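Local coordinates for surface protein SPB1 (Streptococcus agalactiae, PDB 4UZG), which forms the backbone subunit of the group B streptococcus pilus 2b, probably joined to its neighbours by sortase-catalysed linkage, at residues Q185-V190 / K242-Y247. Numbering follows the deposited sequence.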
ATOM      1  N   GLN A 185      -2.686 -10.982  30.840  1.00  7.80           N
ATOM      2  CA  GLN A 185      -3.529  -9.869  30.466  1.00  7.11           C
ATOM      3  C   GLN A 185      -3.121  -8.600  31.200  1.00  7.30           C
ATOM      4  O   GLN A 185      -2.485  -8.646  32.272  1.00  8.70           O
ATOM      5  CB  GLN A 185      -4.986 -10.204  30.784  1.00  7.59           C
ATOM      6  CG  GLN A 185      -5.288 -10.179  32.276  1.00  9.97           C
ATOM      7  CD  GLN A 185      -6.692 -10.455  32.577  1.00 12.51           C
ATOM      8  OE1 GLN A 185      -7.283 -11.394  32.047  1.00 16.47           O
ATOM      9  NE2 GLN A 185      -7.265  -9.642  33.454  1.00 14.02           N
ATOM     10  N   GLY A 186      -3.539  -7.465  30.657  1.00  6.35           N
ATOM     11  CA  GLY A 186      -3.473  -6.217  31.384  1.00  6.79           C
ATOM     12  C   GLY A 186      -2.179  -5.446  31.279  1.00  6.59           C
ATOM     13  O   GLY A 186      -2.092  -4.366  31.857  1.00  7.34           O
ATOM     14  N   ALA A 187      -1.173  -5.965  30.572  1.00  6.32           N
ATOM     15  CA  ALA A 187       0.039  -5.176  30.335  1.00  6.33           C
ATOM     16  C   ALA A 187      -0.277  -4.099  29.307  1.00  6.16           C
ATOM     17  O   ALA A 187      -1.052  -4.340  28.385  1.00  7.73           O
ATOM     18  CB  ALA A 187       1.140  -6.058  29.799  1.00  7.51           C
ATOM     19  N   ILE A 188       0.329  -2.926  29.469  1.00  5.70           N
ATOM     20  CA  ILE A 188       0.134  -1.828  28.545  1.00  6.14           C
ATOM     21  C   ILE A 188       1.443  -1.566  27.813  1.00  5.82           C
ATOM     22  O   ILE A 188       2.489  -1.392  28.454  1.00  6.81           O
ATOM     23  CB  ILE A 188      -0.350  -0.531  29.234  1.00  6.58           C
ATOM     24  CG1 ILE A 188      -1.628  -0.819  30.036  1.00  7.66           C
ATOM     25  CG2 ILE A 188      -0.560   0.590  28.208  1.00  8.04           C
ATOM     26  CD1 ILE A 188      -2.116   0.356  30.844  1.00  9.14           C
ATOM     27  N   PHE A 189       1.373  -1.514  26.483  1.00  6.00           N
ATOM     28  CA  PHE A 189       2.512  -1.197  25.622  1.00  5.80           C
ATOM     29  C   PHE A 189       2.202  -0.021  24.730  1.00  5.54           C
ATOM     30  O   PHE A 189       1.049   0.217  24.341  1.00  6.45           O
ATOM     31  CB  PHE A 189       2.839  -2.389  24.714  1.00  7.02           C
ATOM     32  CG  PHE A 189       3.524  -3.533  25.412  1.00  6.83           C
ATOM     33  CD1 PHE A 189       2.787  -4.480  26.117  1.00  8.96           C
ATOM     34  CD2 PHE A 189       4.899  -3.651  25.416  1.00  7.15           C
ATOM     35  CE1 PHE A 189       3.408  -5.517  26.756  1.00 10.02           C
ATOM     36  CE2 PHE A 189       5.517  -4.688  26.073  1.00  9.15           C
ATOM     37  CZ  PHE A 189       4.779  -5.614  26.761  1.00 10.04           C
ATOM     38  N   VAL A 190       3.267   0.674  24.352  1.00  5.69           N
ATOM     39  CA  VAL A 190       3.279   1.555  23.201  1.00  5.59           C
ATOM     40  C   VAL A 190       4.335   1.036  22.222  1.00  5.65           C
ATOM     41  O   VAL A 190       5.236   0.284  22.607  1.00  6.32           O
ATOM     42  CB  VAL A 190       3.524   3.032  23.594  1.00  6.68           C
ATOM     43  CG1 VAL A 190       2.392   3.536  24.468  1.00  7.31           C
ATOM     44  CG2 VAL A 190       4.871   3.247  24.267  1.00  6.69           C
ATOM     45  N   LYS A 242       3.060  -0.332  31.465  1.00  8.21           N
ATOM     46  CA  LYS A 242       2.503  -0.863  32.715  1.00  8.73           C
ATOM     47  C   LYS A 242       2.647  -2.375  32.651  1.00  8.11           C
ATOM     48  O   LYS A 242       2.220  -2.997  31.681  1.00  8.20           O
ATOM     49  CB  LYS A 242       1.034  -0.472  32.901  1.00 11.33           C
ATOM     50  CG  LYS A 242       0.462  -0.902  34.248  1.00 16.47           C
ATOM     51  CD  LYS A 242      -0.969  -0.347  34.479  1.00 21.74           C
ATOM     52  CE  LYS A 242      -2.103  -1.215  33.843  1.00 26.71           C
ATOM     53  NZ  LYS A 242      -3.558  -0.949  34.355  1.00 28.37           N
ATOM     54  N   ALA A 243       3.269  -2.968  33.665  1.00  9.87           N
ATOM     55  CA  ALA A 243       3.379  -4.411  33.726  1.00 10.65           C
ATOM     56  C   ALA A 243       2.041  -5.026  34.158  1.00  9.91           C
ATOM     57  O   ALA A 243       1.220  -4.356  34.785  1.00 10.47           O
ATOM     58  CB  ALA A 243       4.480  -4.806  34.697  1.00 14.01           C
ATOM     59  N   PRO A 244       1.820  -6.317  33.852  1.00  9.92           N
ATOM     60  CA  PRO A 244       0.660  -6.989  34.435  1.00 10.33           C
ATOM     61  C   PRO A 244       0.722  -6.929  35.944  1.00 10.27           C
ATOM     62  O   PRO A 244       1.786  -6.748  36.548  1.00 10.57           O
ATOM     63  CB  PRO A 244       0.777  -8.449  33.940  1.00 12.16           C
ATOM     64  CG  PRO A 244       1.690  -8.387  32.781  1.00 13.39           C
ATOM     65  CD  PRO A 244       2.633  -7.249  33.075  1.00 11.33           C
ATOM     66  N   LEU A 245      -0.440  -7.073  36.551  1.00 11.09           N
ATOM     67  CA  LEU A 245      -0.575  -6.973  37.980  1.00 12.97           C
ATOM     68  C   LEU A 245       0.417  -7.888  38.700  1.00 12.86           C
ATOM     69  O   LEU A 245       0.424  -9.091  38.478  1.00 13.02           O
ATOM     70  CB  LEU A 245      -2.002  -7.368  38.350  1.00 15.68           C
ATOM     71  CG  LEU A 245      -2.385  -7.327  39.823  1.00 17.78           C
ATOM     72  CD1 LEU A 245      -2.367  -5.920  40.344  1.00 19.65           C
ATOM     73  CD2 LEU A 245      -3.763  -7.938  40.034  1.00 19.42           C
ATOM     74  N   GLY A 246       1.236  -7.321  39.586  1.00 13.48           N
ATOM     75  CA  GLY A 246       2.201  -8.093  40.351  1.00 14.57           C
ATOM     76  C   GLY A 246       3.568  -8.287  39.719  1.00 14.48           C
ATOM     77  O   GLY A 246       4.451  -8.871  40.358  1.00 16.61           O
ATOM     78  N   TYR A 247       3.747  -7.806  38.492  1.00 12.43           N
ATOM     79  CA  TYR A 247       5.001  -7.936  37.762  1.00 11.72           C
ATOM     80  C   TYR A 247       5.803  -6.639  37.792  1.00 11.40           C
ATOM     81  O   TYR A 247       5.242  -5.550  37.948  1.00 13.43           O
ATOM     82  CB  TYR A 247       4.707  -8.385  36.321  1.00 10.72           C
ATOM     83  CG  TYR A 247       4.228  -9.816  36.268  1.00 11.22           C
ATOM     84  CD1 TYR A 247       2.934 -10.158  36.602  1.00 11.06           C
ATOM     85  CD2 TYR A 247       5.105 -10.841  35.937  1.00 11.01           C
ATOM     86  CE1 TYR A 247       2.526 -11.473  36.598  1.00 11.18           C
ATOM     87  CE2 TYR A 247       4.695 -12.152  35.925  1.00 11.82           C
ATOM     88  CZ  TYR A 247       3.408 -12.473  36.261  1.00 11.81           C
ATOM     89  OH  TYR A 247       2.954 -13.782  36.283  1.00 14.31           O
TER
HETATM   90  O   HOH W   1      -2.728  -7.630  34.805  1.00 21.36           O
HETATM   91  O   HOH W   2      -4.408  -2.954  32.426  1.00  7.67           O
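Ile-188 and Lys-242 form an antiparallel hydrogen-bonded pair where strand 188-192 begins, in the prealbumin-like domain of this pilin. Ile-188 N gives the straighter bond, 2.9 Å to Lys-242 O at 166°, and arrives in the carbonyl plane on a lone pair. The return bond, Lys-242 N to Ile-188 O, is longer at 3.2 Å, its donor tilted 18° from the carbonyl plane. Together with Val-190, bonded to Val-239, the pair carries the pairing with strand 234-240 beyond that strand's end. Past it the segments stay close, Ala-187 against Pro-244, but no direct hydrogen bond joins them and two waters bridge them. One water donates to Gly-186 O and accepts from Lys-242 NZ; a second donates to Gln-185 O and accepts from Leu-245 N (water O to N 2.9 Å). Leu-245 is the second residue of the type II turn Pro-244 to Tyr-247, closed by Tyr-247 N on Pro-244 O; the hydroxyl of Tyr-247 bonds Asp-177. Ala-187 CA adds a CH···O contact to Lys-242 O, while its methyl CB packs 3.8 Å from Pro-244 CD, on the buried side next to Lys-175. Backbone hydrogen bonds join Gly-186 and Ala-187 to Thr-220, and Ala-187 N meets Thr-220 OG1, on the side away from Lys-242. On the more exposed face, the aliphatic part of Lys-242 lies across Ile-188. A bend at chi3 (84°) turns the end of the chain over Ile-188 toward Gly-186, pressing CE against Ile-188 CD1 at 3.4 Å, tighter than a usual carbon-carbon contact.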